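Local coordinates for protein rhamnosidase B (Bacillus sp., PDB 2OKX) that catalyses the hydrolysis of terminal alpha-L-rhamnose residues from rhamnosides, as a glycoside hydrolase of family 78, at residues Ser529-Ala534 with Thr594-Arg599; Pro500-Phe505 with Cys560-Phe565. All blocks are in the same frame, centred on the assembly; numbering follows the deposited sequence.

Contacts 1 and 2 both tie the beta-rich part of the chain to the helical 6-hairpin glycosidase domain, and their centres lie about 12 Å apart. They are directly joined: Tyr531 N is 2.7 Å from Met561 O, a probable hydrogen bond, and Ser529 O is 2.7 Å from Arg502 NH1, probably another. Loop 529-534 thus touches both segments of contact 2, and along the chain the four segments alternate. Contact 1 is an apolar ring-on-helix packing, whereas contact 2 is a charge pairing nearer the centre of the chain, about 7 Å from it against about 16 Å for contact 1.

Contact 1: Ser529-Ala534 with Thr594-Arg599; sequences STYPVA and TEIVER
In the loop between strands 520-528 and 538-541, Tyr531 lies against the first turn of helix 595-603, in the 6-hairpin glycosidase domain. The phenol ring carries the loop's side of the contact and meets Ile596 and Glu595. Ile596 comes over one face of the ring in a CH-pi contact, its CB 3.8 Å from the ring centroid and 24° off the normal. The approach is displaced toward the rim, and Ile596 CB is closest to Tyr531 CE2, at 3.4 Å. With CG1 anti to the backbone N (chi1 179°), Ile596 runs back along the ring and brings CD1 to 3.8 Å from Tyr531 CD2, the two side chains running antiparallel alongside one another. On the opposite face lies Pro532 CD, 3.2 Å above the plane, which leaves the ring sandwiched between its own neighbour and the helix. The phenol oxygen reaches the start of the helix, with Tyr531 OH 3.4 Å from Glu595 CB; the Glu595 side chain, extended beyond CG, runs roughly perpendicular to that of Tyr531, its carboxylate plane turned 71° from the ring. Pro196 also packs on both Tyr531 and Glu595. Within the loop, Thr530 OG1 donates a 2.8 Å hydrogen bond to Tyr531 O from above the carbonyl plane. Replacing Tyr531 with an alanine would probably open a gap over Ile596 and deprive the helix start of its cover from the loop. What joins the two segments is mostly carbon surface, consistent with shape and dispersion doing most of the work of holding loop 529-534 to the helix.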
ATOM      1  N   SER A 529      13.765   2.439  -1.075  1.00 17.53           N
ATOM      2  CA  SER A 529      13.555   3.267   0.106  1.00 18.14           C
ATOM      3  C   SER A 529      12.660   2.587   1.134  1.00 17.40           C
ATOM      4  O   SER A 529      11.515   2.256   0.840  1.00 17.90           O
ATOM      5  CB  SER A 529      12.924   4.602  -0.306  1.00 19.10           C
ATOM      6  OG  SER A 529      12.575   5.373   0.834  1.00 19.38           O
ATOM      7  N   THR A 530      13.187   2.381   2.339  1.00 16.95           N
ATOM      8  CA  THR A 530      12.417   1.762   3.411  1.00 16.72           C
ATOM      9  C   THR A 530      12.800   2.392   4.739  1.00 16.07           C
ATOM     10  O   THR A 530      13.700   3.226   4.811  1.00 16.38           O
ATOM     11  CB  THR A 530      12.708   0.246   3.543  1.00 17.79           C
ATOM     12  OG1 THR A 530      14.015   0.064   4.109  1.00 16.49           O
ATOM     13  CG2 THR A 530      12.661  -0.441   2.179  1.00 16.85           C
ATOM     14  N   TYR A 531      12.108   1.983   5.795  1.00 17.65           N
ATOM     15  CA  TYR A 531      12.423   2.464   7.125  1.00 17.40           C
ATOM     16  C   TYR A 531      13.855   1.973   7.333  1.00 18.17           C
ATOM     17  O   TYR A 531      14.233   0.934   6.795  1.00 17.43           O
ATOM     18  CB  TYR A 531      11.475   1.826   8.147  1.00 17.73           C
ATOM     19  CG  TYR A 531      11.644   2.355   9.551  1.00 19.71           C
ATOM     20  CD1 TYR A 531      12.544   1.764  10.441  1.00 18.79           C
ATOM     21  CD2 TYR A 531      10.926   3.473   9.982  1.00 19.00           C
ATOM     22  CE1 TYR A 531      12.723   2.272  11.724  1.00 20.39           C
ATOM     23  CE2 TYR A 531      11.101   3.995  11.258  1.00 20.08           C
ATOM     24  CZ  TYR A 531      11.998   3.390  12.124  1.00 21.39           C
ATOM     25  OH  TYR A 531      12.160   3.900  13.392  1.00 22.01           O
ATOM     26  N   PRO A 532      14.675   2.717   8.094  1.00 16.36           N
ATOM     27  CA  PRO A 532      16.059   2.289   8.319  1.00 18.54           C
ATOM     28  C   PRO A 532      16.174   1.012   9.147  1.00 20.76           C
ATOM     29  O   PRO A 532      16.097   1.046  10.372  1.00 22.01           O
ATOM     30  CB  PRO A 532      16.687   3.498   9.013  1.00 18.25           C
ATOM     31  CG  PRO A 532      15.534   4.069   9.785  1.00 16.03           C
ATOM     32  CD  PRO A 532      14.398   3.989   8.787  1.00 16.38           C
ATOM     33  N   VAL A 533      16.355  -0.116   8.466  1.00 20.56           N
ATOM     34  CA  VAL A 533      16.492  -1.398   9.143  1.00 20.74           C
ATOM     35  C   VAL A 533      17.799  -2.075   8.758  1.00 20.87           C
ATOM     36  O   VAL A 533      18.228  -2.013   7.602  1.00 22.27           O
ATOM     37  CB  VAL A 533      15.335  -2.368   8.783  1.00 20.92           C
ATOM     38  CG1 VAL A 533      14.020  -1.844   9.327  1.00 21.01           C
ATOM     39  CG2 VAL A 533      15.258  -2.545   7.266  1.00 20.61           C
ATOM     40  N   ALA A 534      18.437  -2.707   9.735  1.00 19.25           N
ATOM     41  CA  ALA A 534      19.672  -3.438   9.500  1.00 19.50           C
ATOM     42  C   ALA A 534      19.320  -4.896   9.789  1.00 17.90           C
ATOM     43  O   ALA A 534      18.414  -5.174  10.570  1.00 15.64           O
ATOM     44  CB  ALA A 534      20.777  -2.952  10.436  1.00 20.01           C
ATOM     45  N   THR A 594      11.683  -0.122  16.980  1.00 19.96           N
ATOM     46  CA  THR A 594      10.558   0.176  17.858  1.00 20.04           C
ATOM     47  C   THR A 594       9.869   1.507  17.577  1.00 20.24           C
ATOM     48  O   THR A 594       8.658   1.623  17.746  1.00 20.17           O
ATOM     49  CB  THR A 594      10.997   0.169  19.339  1.00 21.37           C
ATOM     50  OG1 THR A 594      12.077   1.089  19.516  1.00 18.71           O
ATOM     51  CG2 THR A 594      11.448  -1.224  19.758  1.00 21.62           C
ATOM     52  N   GLU A 595      10.628   2.510  17.147  1.00 20.44           N
ATOM     53  CA  GLU A 595      10.033   3.817  16.894  1.00 23.65           C
ATOM     54  C   GLU A 595       8.925   3.792  15.851  1.00 22.77           C
ATOM     55  O   GLU A 595       7.916   4.473  16.007  1.00 20.62           O
ATOM     56  CB  GLU A 595      11.109   4.837  16.507  1.00 27.13           C
ATOM     57  CG  GLU A 595      12.054   5.180  17.655  1.00 33.36           C
ATOM     58  CD  GLU A 595      12.884   6.422  17.388  1.00 38.88           C
ATOM     59  OE1 GLU A 595      13.774   6.729  18.208  1.00 44.67           O
ATOM     60  OE2 GLU A 595      12.644   7.099  16.366  1.00 42.96           O
ATOM     61  N   ILE A 596       9.098   3.003  14.795  1.00 20.03           N
ATOM     62  CA  ILE A 596       8.075   2.921  13.767  1.00 19.53           C
ATOM     63  C   ILE A 596       6.795   2.320  14.352  1.00 18.60           C
ATOM     64  O   ILE A 596       5.692   2.716  13.997  1.00 19.51           O
ATOM     65  CB  ILE A 596       8.557   2.071  12.561  1.00 21.00           C
ATOM     66  CG1 ILE A 596       7.455   1.991  11.503  1.00 19.75           C
ATOM     67  CG2 ILE A 596       8.967   0.680  13.030  1.00 21.34           C
ATOM     68  CD1 ILE A 596       7.861   1.236  10.235  1.00 19.06           C
ATOM     69  N   VAL A 597       6.942   1.367  15.265  1.00 19.89           N
ATOM     70  CA  VAL A 597       5.777   0.743  15.870  1.00 19.16           C
ATOM     71  C   VAL A 597       4.991   1.760  16.700  1.00 21.02           C
ATOM     72  O   VAL A 597       3.778   1.889  16.536  1.00 19.99           O
ATOM     73  CB  VAL A 597       6.174  -0.448  16.772  1.00 19.61           C
ATOM     74  CG1 VAL A 597       4.933  -1.062  17.385  1.00 18.30           C
ATOM     75  CG2 VAL A 597       6.943  -1.492  15.953  1.00 19.21           C
ATOM     76  N   GLU A 598       5.670   2.489  17.581  1.00 20.97           N
ATOM     77  CA  GLU A 598       4.963   3.470  18.396  1.00 23.98           C
ATOM     78  C   GLU A 598       4.325   4.549  17.527  1.00 23.25           C
ATOM     79  O   GLU A 598       3.198   4.976  17.787  1.00 24.07           O
ATOM     80  CB  GLU A 598       5.890   4.124  19.425  1.00 26.03           C
ATOM     81  CG  GLU A 598       5.126   5.102  20.315  1.00 31.71           C
ATOM     82  CD  GLU A 598       5.935   5.650  21.468  1.00 34.00           C
ATOM     83  OE1 GLU A 598       5.459   6.618  22.096  1.00 36.82           O
ATOM     84  OE2 GLU A 598       7.030   5.120  21.754  1.00 37.12           O
ATOM     85  N   ARG A 599       5.040   4.989  16.496  1.00 22.83           N
ATOM     86  CA  ARG A 599       4.505   6.009  15.596  1.00 22.57           C
ATOM     87  C   ARG A 599       3.171   5.543  15.027  1.00 22.77           C
ATOM     88  O   ARG A 599       2.207   6.298  14.990  1.00 24.67           O
ATOM     89  CB  ARG A 599       5.481   6.294  14.446  1.00 22.39           C
ATOM     90  CG  ARG A 599       4.855   7.085  13.296  1.00 22.17           C
ATOM     91  CD  ARG A 599       5.860   7.456  12.213  1.00 20.62           C
ATOM     92  NE  ARG A 599       5.181   7.779  10.959  1.00 22.93           N
ATOM     93  CZ  ARG A 599       4.399   8.840  10.771  1.00 22.87           C
ATOM     94  NH1 ARG A 599       4.199   9.705  11.760  1.00 21.24           N
ATOM     95  NH2 ARG A 599       3.791   9.012   9.602  1.00 20.21           N
TER

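Contact 2: Pro500-Phe505 with Cys560-Phe565; sequences PVRRGF and CMEDTF
The backbones of 500-505 and 560-565 stay well apart, their nearest CA atoms being those of Arg502 and Glu562 at 10.4 Å, and two long side chains span the distance. Arg502 sets out with CG anti to the backbone N (chi1 174°) and then bends at chi3, while Glu562 comes from the other side as an extended chain, and the two pass in opposite directions. They meet flat against flat: the carboxylate is stacked on the guanidinium with their planes 25° apart. Arg502 NE and Glu562 OE1 form a salt bridge at 3.5 Å, but since the oxygen sits off the plane of the guanidinium and not in line with an N-H, the bridge is electrostatic and undirected. Glu562 OE1 is nearer still to the methylene, at 3.3 Å from Arg502 CD. The directed bonds of Arg502 go to other residues: its NH1 is hydrogen-bonded to Ser529 O and Ser448 OG, which would help to fix the rotation of the guanidinium. Glu562 OE2 is salt-bridged to Arg65 NH2. With two arginines close by, the buried carboxylate would probably favour its ionised form. Within its own loop, Glu562 N donates a 2.9 Å hydrogen bond to Thr564 O. The stacked Arg-Glu pair is an interdomain salt bridge, linking segment 500-505, in the concanavalin-like domain, to the loop between helices 544-559 and 577-590 of the 6-hairpin glycosidase domain.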
ATOM      1  N   PRO A 500       9.677  10.754  -8.484  1.00 19.77           N
ATOM      2  CA  PRO A 500       9.478  11.027  -7.059  1.00 19.37           C
ATOM      3  C   PRO A 500       8.275  10.260  -6.506  1.00 19.18           C
ATOM      4  O   PRO A 500       7.890  10.435  -5.353  1.00 20.52           O
ATOM      5  CB  PRO A 500       9.277  12.540  -7.026  1.00 20.39           C
ATOM      6  CG  PRO A 500       8.525  12.783  -8.300  1.00 18.92           C
ATOM      7  CD  PRO A 500       9.254  11.906  -9.305  1.00 19.03           C
ATOM      8  N   VAL A 501       7.689   9.412  -7.343  1.00 18.72           N
ATOM      9  CA  VAL A 501       6.536   8.607  -6.949  1.00 19.69           C
ATOM     10  C   VAL A 501       6.996   7.188  -6.631  1.00 18.91           C
ATOM     11  O   VAL A 501       7.577   6.519  -7.477  1.00 21.17           O
ATOM     12  CB  VAL A 501       5.490   8.556  -8.086  1.00 18.72           C
ATOM     13  CG1 VAL A 501       4.340   7.619  -7.710  1.00 18.29           C
ATOM     14  CG2 VAL A 501       4.969   9.959  -8.362  1.00 20.37           C
ATOM     15  N   ARG A 502       6.740   6.735  -5.409  1.00 19.15           N
ATOM     16  CA  ARG A 502       7.144   5.392  -5.005  1.00 19.20           C
ATOM     17  C   ARG A 502       6.330   4.307  -5.701  1.00 18.60           C
ATOM     18  O   ARG A 502       5.117   4.431  -5.851  1.00 19.18           O
ATOM     19  CB  ARG A 502       6.993   5.222  -3.490  1.00 19.37           C
ATOM     20  CG  ARG A 502       7.248   3.791  -3.004  1.00 18.90           C
ATOM     21  CD  ARG A 502       6.781   3.585  -1.567  1.00 16.92           C
ATOM     22  NE  ARG A 502       7.621   4.284  -0.598  1.00 18.39           N
ATOM     23  CZ  ARG A 502       8.852   3.910  -0.264  1.00 19.57           C
ATOM     24  NH1 ARG A 502       9.405   2.834  -0.818  1.00 17.30           N
ATOM     25  NH2 ARG A 502       9.535   4.613   0.625  1.00 21.26           N
ATOM     26  N   ARG A 503       7.011   3.251  -6.134  1.00 16.75           N
ATOM     27  CA  ARG A 503       6.357   2.117  -6.777  1.00 17.19           C
ATOM     28  C   ARG A 503       6.964   0.814  -6.266  1.00 17.28           C
ATOM     29  O   ARG A 503       8.152   0.756  -5.956  1.00 15.65           O
ATOM     30  CB  ARG A 503       6.512   2.180  -8.300  1.00 17.28           C
ATOM     31  CG  ARG A 503       5.787   3.356  -8.938  1.00 16.07           C
ATOM     32  CD  ARG A 503       5.891   3.346 -10.450  1.00 17.43           C
ATOM     33  NE  ARG A 503       5.275   4.550 -11.006  1.00 19.55           N
ATOM     34  CZ  ARG A 503       5.840   5.754 -10.989  1.00 19.48           C
ATOM     35  NH1 ARG A 503       7.047   5.922 -10.458  1.00 20.68           N
ATOM     36  NH2 ARG A 503       5.184   6.798 -11.468  1.00 20.15           N
ATOM     37  N   GLY A 504       6.134  -0.220  -6.172  1.00 17.35           N
ATOM     38  CA  GLY A 504       6.601  -1.517  -5.716  1.00 16.62           C
ATOM     39  C   GLY A 504       6.406  -2.476  -6.872  1.00 15.38           C
ATOM     40  O   GLY A 504       5.338  -2.495  -7.488  1.00 15.79           O
ATOM     41  N   PHE A 505       7.430  -3.261  -7.183  1.00 14.04           N
ATOM     42  CA  PHE A 505       7.355  -4.200  -8.296  1.00 14.88           C
ATOM     43  C   PHE A 505       8.649  -5.001  -8.372  1.00 14.98           C
ATOM     44  O   PHE A 505       9.617  -4.698  -7.676  1.00 14.24           O
ATOM     45  CB  PHE A 505       7.190  -3.416  -9.604  1.00 16.66           C
ATOM     46  CG  PHE A 505       8.362  -2.523  -9.917  1.00 17.35           C
ATOM     47  CD1 PHE A 505       9.422  -2.987 -10.691  1.00 17.60           C
ATOM     48  CD2 PHE A 505       8.437  -1.240  -9.384  1.00 17.77           C
ATOM     49  CE1 PHE A 505      10.541  -2.189 -10.928  1.00 18.13           C
ATOM     50  CE2 PHE A 505       9.556  -0.429  -9.613  1.00 19.76           C
ATOM     51  CZ  PHE A 505      10.611  -0.905 -10.386  1.00 19.35           C
ATOM     52  N   CYS A 560       7.589  -3.523   3.486  1.00 16.26           N
ATOM     53  CA  CYS A 560       6.334  -3.032   4.030  1.00 17.66           C
ATOM     54  C   CYS A 560       6.572  -2.117   5.221  1.00 18.07           C
ATOM     55  O   CYS A 560       5.682  -1.911   6.045  1.00 17.77           O
ATOM     56  CB  CYS A 560       5.431  -4.194   4.438  1.00 16.66           C
ATOM     57  SG  CYS A 560       4.777  -5.101   3.021  1.00 18.79           S
ATOM     58  N   MET A 561       7.788  -1.586   5.310  1.00 18.45           N
ATOM     59  CA  MET A 561       8.146  -0.657   6.372  1.00 18.56           C
ATOM     60  C   MET A 561       8.615   0.640   5.717  1.00 19.78           C
ATOM     61  O   MET A 561       9.747   0.730   5.236  1.00 19.29           O
ATOM     62  CB  MET A 561       9.256  -1.238   7.260  1.00 19.49           C
ATOM     63  CG  MET A 561       8.784  -2.338   8.206  1.00 18.61           C
ATOM     64  SD  MET A 561      10.114  -3.155   9.134  1.00 20.39           S
ATOM     65  CE  MET A 561      10.457  -1.938  10.414  1.00 18.34           C
ATOM     66  N   GLU A 562       7.721   1.625   5.665  1.00 20.30           N
ATOM     67  CA  GLU A 562       8.029   2.936   5.095  1.00 20.03           C
ATOM     68  C   GLU A 562       8.066   3.867   6.303  1.00 21.12           C
ATOM     69  O   GLU A 562       8.678   3.533   7.315  1.00 22.11           O
ATOM     70  CB  GLU A 562       6.921   3.372   4.126  1.00 20.25           C
ATOM     71  CG  GLU A 562       6.684   2.401   2.968  1.00 20.60           C
ATOM     72  CD  GLU A 562       5.658   2.905   1.964  1.00 23.04           C
ATOM     73  OE1 GLU A 562       5.359   2.157   1.010  1.00 19.24           O
ATOM     74  OE2 GLU A 562       5.152   4.040   2.123  1.00 19.62           O
ATOM     75  N   ASP A 563       7.414   5.024   6.210  1.00 20.90           N
ATOM     76  CA  ASP A 563       7.367   5.940   7.349  1.00 21.64           C
ATOM     77  C   ASP A 563       6.422   5.313   8.378  1.00 22.08           C
ATOM     78  O   ASP A 563       6.388   5.707   9.547  1.00 22.93           O
ATOM     79  CB  ASP A 563       6.860   7.314   6.913  1.00 22.74           C
ATOM     80  CG  ASP A 563       5.497   7.248   6.270  1.00 23.02           C
ATOM     81  OD1 ASP A 563       4.521   7.702   6.906  1.00 23.97           O
ATOM     82  OD2 ASP A 563       5.405   6.732   5.135  1.00 23.43           O
ATOM     83  N   THR A 564       5.655   4.329   7.918  1.00 20.24           N
ATOM     84  CA  THR A 564       4.733   3.569   8.759  1.00 20.03           C
ATOM     85  C   THR A 564       4.736   2.167   8.166  1.00 20.12           C
ATOM     86  O   THR A 564       5.261   1.959   7.071  1.00 18.41           O
ATOM     87  CB  THR A 564       3.271   4.068   8.664  1.00 21.58           C
ATOM     88  OG1 THR A 564       2.798   3.890   7.322  1.00 21.52           O
ATOM     89  CG2 THR A 564       3.160   5.535   9.057  1.00 19.93           C
ATOM     90  N   PHE A 565       4.176   1.199   8.884  1.00 19.39           N
ATOM     91  CA  PHE A 565       4.070  -0.139   8.321  1.00 19.03           C
ATOM     92  C   PHE A 565       3.023   0.052   7.228  1.00 20.09           C
ATOM     93  O   PHE A 565       2.181   0.947   7.334  1.00 19.91           O
ATOM     94  CB  PHE A 565       3.519  -1.135   9.350  1.00 18.22           C
ATOM     95  CG  PHE A 565       4.515  -1.550  10.394  1.00 20.02           C
ATOM     96  CD1 PHE A 565       4.373  -1.135  11.714  1.00 20.31           C
ATOM     97  CD2 PHE A 565       5.587  -2.369  10.059  1.00 20.96           C
ATOM     98  CE1 PHE A 565       5.290  -1.532  12.690  1.00 20.95           C
ATOM     99  CE2 PHE A 565       6.510  -2.774  11.027  1.00 19.95           C
ATOM    100  CZ  PHE A 565       6.359  -2.352  12.346  1.00 21.66           C
TER